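Local coordinates for microcompartments protein (Halothece sp. PCC 7418, PDB 5VGU) that probably forms part of the beta-carboxysome shell as a hexamer-forming CcmK4 subunit of the bacterial microcompartment (BMC) family, at residues E84-E87 with C88-I92. Sequence-based numbering, arbitrary orientation.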
# COMPACT_ATOMS: atom_id res chain seq x y z
N GLU A 84 -20.00 8.68 -19.46
CA GLU A 84 -19.12 9.79 -19.08
C GLU A 84 -18.83 9.83 -17.58
O GLU A 84 -17.75 10.30 -17.18
CB GLU A 84 -19.77 11.10 -19.53
CG GLU A 84 -18.94 12.37 -19.32
CD GLU A 84 -19.77 13.64 -19.49
OE1 GLU A 84 -20.96 13.54 -19.87
OE2 GLU A 84 -19.25 14.75 -19.23
N ASN A 85 -19.77 9.43 -16.73
CA ASN A 85 -19.53 9.43 -15.28
C ASN A 85 -18.46 8.42 -14.89
O ASN A 85 -17.65 8.68 -13.99
CB ASN A 85 -20.86 9.14 -14.58
CG ASN A 85 -20.84 9.34 -13.09
OD1 ASN A 85 -19.81 9.61 -12.43
ND2 ASN A 85 -22.01 9.17 -12.52
N VAL A 86 -18.41 7.27 -15.57
CA VAL A 86 -17.39 6.27 -15.31
C VAL A 86 -16.03 6.78 -15.77
O VAL A 86 -15.02 6.62 -15.08
CB VAL A 86 -17.76 4.95 -16.02
CG1 VAL A 86 -16.67 3.90 -15.83
CG2 VAL A 86 -19.07 4.42 -15.51
N GLU A 87 -16.00 7.38 -16.96
CA GLU A 87 -14.76 7.95 -17.50
C GLU A 87 -14.24 9.06 -16.60
O GLU A 87 -13.02 9.23 -16.46
CB GLU A 87 -15.03 8.48 -18.91
CG GLU A 87 -13.81 9.10 -19.56
CD GLU A 87 -14.11 9.64 -20.92
OE1 GLU A 87 -13.51 9.15 -21.90
OE2 GLU A 87 -14.97 10.55 -21.01
N CYS A 88 -15.14 9.83 -15.99
CA CYS A 88 -14.75 10.89 -15.08
C CYS A 88 -14.15 10.34 -13.79
O CYS A 88 -13.08 10.77 -13.36
CB CYS A 88 -15.98 11.76 -14.77
SG CYS A 88 -15.76 12.92 -13.43
N VAL A 89 -14.81 9.37 -13.17
CA VAL A 89 -14.39 8.96 -11.83
C VAL A 89 -13.25 7.95 -11.89
O VAL A 89 -12.32 8.00 -11.08
CB VAL A 89 -15.58 8.41 -11.04
CG1 VAL A 89 -15.13 7.68 -9.74
CG2 VAL A 89 -16.53 9.54 -10.70
N LEU A 90 -13.34 6.99 -12.78
CA LEU A 90 -12.31 5.97 -12.87
C LEU A 90 -11.18 6.45 -13.77
O LEU A 90 -11.36 7.35 -14.59
CB LEU A 90 -12.91 4.67 -13.39
CG LEU A 90 -14.02 4.06 -12.53
CD1 LEU A 90 -14.45 2.71 -13.11
CD2 LEU A 90 -13.62 3.90 -11.05
N PRO A 91 -9.96 5.90 -13.59
CA PRO A 91 -8.80 6.43 -14.35
C PRO A 91 -8.69 5.83 -15.75
O PRO A 91 -7.78 5.07 -16.07
CB PRO A 91 -7.61 6.03 -13.45
CG PRO A 91 -8.09 4.78 -12.78
CD PRO A 91 -9.55 4.96 -12.54
N ILE A 92 -9.63 6.20 -16.62
CA ILE A 92 -9.73 5.61 -17.96
C ILE A 92 -9.81 6.64 -19.07
O ILE A 92 -9.94 6.25 -20.24
CB ILE A 92 -10.93 4.65 -18.06
CG1 ILE A 92 -12.26 5.40 -17.88
CG2 ILE A 92 -10.77 3.51 -17.06
CD1 ILE A 92 -13.48 4.59 -18.34
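The short helix 84-89, which follows the last strand of the BMC fold, is followed directly by an inverse gamma turn centred on P91, and the two elements pack on each other through V86, E87, L90 and I92. Three successive i to i+4 bonds establish the helical turn, C88 N to E84 O, V89 N to N85 O and L90 N to V86 O; the last of them is 2.9 Å long with an N-H...O angle of 156°. L90, with psi near 156°, is the first residue to depart from the helical backbone, and I92 N closes on L90 O at 2.9 Å. That reversal brings I92 back against the helix, where its CG1 lies 3.6 Å from E87 CA and its CD1 3.7 Å from the same atom. I92 CG1 sits between its own backbone N and carbonyl carbon (chi1 65°), which directs the CG1-CD1 arm at the E87 backbone. V86 CG1 meets L90 CD1 at 3.7 Å and, more loosely, I92 CD1 at 4.1 Å. With an alanine at I92 the CG1-CD1 arm is gone, and E87 CA and V86 CG1 would probably lose this apolar cover. R48 of strand 42-49 forms a salt bridge with E87 and a hydrogen bond to I92 O, while E84 pairs with R100 of a neighbouring subunit, whose F101 packs on N85.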